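Local coordinates for PipY (PDB 5NLC), which binds pyridoxal 5'-phosphate and is probably involved in keeping the cellular supply of this vitamin B6 cofactor in balance, at residues A161-R172 and D197-G205. Numbering follows the deposited sequence.
Sequences AAETQALFAQAR and DWPLAVAEG
The ring of Phe168 meets the Asp197 carboxylate at its edge, CZ lying 3.4 Å from OD2 with the two planes 84° apart, while Ala201, small enough to admit the ring, brings CB to 3.7 Å from CE2. The Arg172 guanidinium has Ala169 O over one face; at its edge NH1 donates to both Glu204 OE1 (2.7 Å, a salt bridge, OE1 accepting through its anti lone pair) and Glu204 O (2.9 Å), and a water links NH2 to OE1. A bend at chi2 (-60°) brings the Glu204 carboxylate alongside helix 161-181, OE1 against Ala169 CB and OE2 beside Gln165 CG. With an alanine here instead of Glu204, the Arg172 charge is likely to lose its mate and the bridging water a partner. Leu200 is a knob among Ala161, Thr164, Gln165 and Phe168, its CD1 branch entering the hole, 3.6 Å from Ala161 O. A second water donates to Thr164 OG1 and Asp197 OD2; OG1 is also hydrogen-bonded to Thr160 O, and Met194 N holds OD1. Gly205 ends helix 198-203 in a Schellman motif. The two helices, crossing at -35°, follow successive strands, 147-152 and 189-191, on the outside of the modified TIM barrel of fold type III PLP proteins.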
# COMPACT_ATOMS: atom_id res chain seq x y z
N ALA A 161 2.84 21.15 4.17
CA ALA A 161 2.23 20.40 5.26
C ALA A 161 0.72 20.66 5.27
O ALA A 161 -0.06 19.72 5.37
CB ALA A 161 2.89 20.76 6.64
N ALA A 162 0.30 21.92 5.09
CA ALA A 162 -1.13 22.24 5.08
C ALA A 162 -1.88 21.56 3.94
O ALA A 162 -2.95 20.98 4.14
CB ALA A 162 -1.34 23.76 5.08
N GLU A 163 -1.29 21.60 2.77
CA GLU A 163 -1.88 21.03 1.57
C GLU A 163 -1.92 19.48 1.74
O GLU A 163 -2.86 18.82 1.27
CB GLU A 163 -1.09 21.41 0.34
CG GLU A 163 -1.30 22.81 -0.17
CD GLU A 163 -0.22 23.29 -1.14
OE1 GLU A 163 0.91 22.70 -1.28
OE2 GLU A 163 -0.45 24.36 -1.73
N THR A 164 -0.92 18.90 2.42
CA THR A 164 -0.92 17.48 2.69
C THR A 164 -2.01 17.07 3.67
O THR A 164 -2.70 16.06 3.48
CB THR A 164 0.46 17.02 3.20
OG1 THR A 164 1.41 17.38 2.20
CG2 THR A 164 0.45 15.54 3.51
N GLN A 165 -2.14 17.79 4.74
CA GLN A 165 -3.24 17.54 5.68
C GLN A 165 -4.59 17.53 4.97
O GLN A 165 -5.42 16.61 5.17
CB GLN A 165 -3.27 18.64 6.75
CG GLN A 165 -4.39 18.36 7.75
CD GLN A 165 -4.53 19.44 8.72
OE1 GLN A 165 -4.87 20.57 8.32
NE2 GLN A 165 -4.25 19.15 10.03
N ALA A 166 -4.81 18.53 4.15
CA ALA A 166 -6.08 18.67 3.44
C ALA A 166 -6.28 17.49 2.49
O ALA A 166 -7.40 16.93 2.36
CB ALA A 166 -6.17 20.02 2.74
N LEU A 167 -5.19 17.06 1.86
CA LEU A 167 -5.24 15.92 0.94
C LEU A 167 -5.64 14.63 1.61
O LEU A 167 -6.49 13.92 1.04
CB LEU A 167 -3.90 15.74 0.16
CG LEU A 167 -3.78 14.49 -0.72
CD1 LEU A 167 -4.61 14.55 -2.00
CD2 LEU A 167 -2.33 14.31 -1.08
N PHE A 168 -5.03 14.35 2.79
CA PHE A 168 -5.30 13.15 3.52
C PHE A 168 -6.73 13.13 4.05
O PHE A 168 -7.40 12.08 4.04
CB PHE A 168 -4.28 12.90 4.60
CG PHE A 168 -2.87 12.60 4.09
CD1 PHE A 168 -2.62 12.01 2.85
CD2 PHE A 168 -1.81 12.86 4.94
CE1 PHE A 168 -1.29 11.71 2.48
CE2 PHE A 168 -0.52 12.58 4.60
CZ PHE A 168 -0.26 12.00 3.34
N ALA A 169 -7.24 14.31 4.40
CA ALA A 169 -8.64 14.43 4.83
C ALA A 169 -9.61 14.17 3.68
O ALA A 169 -10.64 13.49 3.82
CB ALA A 169 -8.85 15.82 5.45
N GLN A 170 -9.26 14.71 2.53
CA GLN A 170 -10.04 14.52 1.31
C GLN A 170 -10.05 13.09 0.93
O GLN A 170 -11.10 12.62 0.50
CB GLN A 170 -9.52 15.37 0.18
CG GLN A 170 -10.35 15.36 -1.10
CD GLN A 170 -9.62 16.02 -2.27
OE1 GLN A 170 -8.39 16.35 -2.18
NE2 GLN A 170 -10.32 16.16 -3.37
N ALA A 171 -8.94 12.38 1.05
CA ALA A 171 -8.91 10.93 0.83
C ALA A 171 -9.84 10.18 1.74
O ALA A 171 -10.61 9.38 1.28
CB ALA A 171 -7.51 10.40 0.98
N ARG A 172 -9.79 10.46 3.02
CA ARG A 172 -10.68 9.83 3.97
C ARG A 172 -12.13 10.06 3.62
O ARG A 172 -12.93 9.12 3.61
CB ARG A 172 -10.40 10.33 5.41
CG ARG A 172 -11.35 9.70 6.40
CD ARG A 172 -11.27 10.25 7.83
NE ARG A 172 -11.76 11.63 7.84
CZ ARG A 172 -11.01 12.71 7.85
NH1 ARG A 172 -9.68 12.65 7.89
NH2 ARG A 172 -11.60 13.92 7.87
N ASP A 197 5.60 12.46 6.27
CA ASP A 197 4.25 12.97 6.49
C ASP A 197 3.31 12.01 7.19
O ASP A 197 2.10 12.34 7.37
CB ASP A 197 3.66 13.53 5.21
CG ASP A 197 3.33 12.48 4.17
OD1 ASP A 197 3.27 11.27 4.53
OD2 ASP A 197 3.03 12.90 3.00
N TRP A 198 3.82 10.89 7.69
CA TRP A 198 2.92 9.90 8.32
C TRP A 198 2.16 10.43 9.57
O TRP A 198 1.07 10.02 9.79
CB TRP A 198 3.58 8.53 8.61
CG TRP A 198 4.65 8.54 9.67
CD1 TRP A 198 6.01 8.53 9.47
CD2 TRP A 198 4.45 8.52 11.06
NE1 TRP A 198 6.68 8.54 10.66
CE2 TRP A 198 5.75 8.57 11.66
CE3 TRP A 198 3.33 8.55 11.88
CZ2 TRP A 198 5.93 8.56 13.04
CZ3 TRP A 198 3.51 8.53 13.26
CH2 TRP A 198 4.80 8.59 13.83
N PRO A 199 2.74 11.33 10.36
CA PRO A 199 1.90 11.84 11.48
C PRO A 199 0.63 12.57 10.97
O PRO A 199 -0.43 12.45 11.57
CB PRO A 199 2.86 12.76 12.25
CG PRO A 199 4.24 12.22 11.92
CD PRO A 199 4.14 11.80 10.48
N LEU A 200 0.72 13.29 9.86
CA LEU A 200 -0.47 13.96 9.30
C LEU A 200 -1.46 12.90 8.82
O LEU A 200 -2.70 13.05 8.99
CB LEU A 200 -0.12 14.86 8.14
CG LEU A 200 0.84 16.01 8.43
CD1 LEU A 200 1.12 16.77 7.14
CD2 LEU A 200 0.35 16.92 9.50
N ALA A 201 -0.92 11.81 8.25
CA ALA A 201 -1.75 10.73 7.71
C ALA A 201 -2.51 10.03 8.81
O ALA A 201 -3.74 9.85 8.70
CB ALA A 201 -0.88 9.76 6.95
N VAL A 202 -1.83 9.71 9.90
CA VAL A 202 -2.44 9.04 11.02
C VAL A 202 -3.56 9.90 11.60
O VAL A 202 -4.65 9.40 11.86
CB VAL A 202 -1.40 8.70 12.10
CG1 VAL A 202 -2.05 8.30 13.42
CG2 VAL A 202 -0.42 7.68 11.61
N ALA A 203 -3.32 11.21 11.76
CA ALA A 203 -4.36 12.08 12.32
C ALA A 203 -5.58 12.14 11.38
O ALA A 203 -6.66 12.44 11.84
CB ALA A 203 -3.81 13.50 12.56
N GLU A 204 -5.41 11.88 10.08
CA GLU A 204 -6.51 11.89 9.16
C GLU A 204 -7.06 10.50 8.82
O GLU A 204 -7.88 10.37 7.90
CB GLU A 204 -6.16 12.62 7.90
CG GLU A 204 -5.76 14.06 8.09
CD GLU A 204 -6.82 14.93 8.72
OE1 GLU A 204 -8.01 14.64 8.54
OE2 GLU A 204 -6.43 15.88 9.44
N GLY A 205 -6.67 9.50 9.58
CA GLY A 205 -7.35 8.20 9.57
C GLY A 205 -6.64 7.14 8.74
O GLY A 205 -7.26 6.12 8.40
O HOH W 1 3.51 15.56 2.01
O HOH W 2 -10.21 16.36 8.61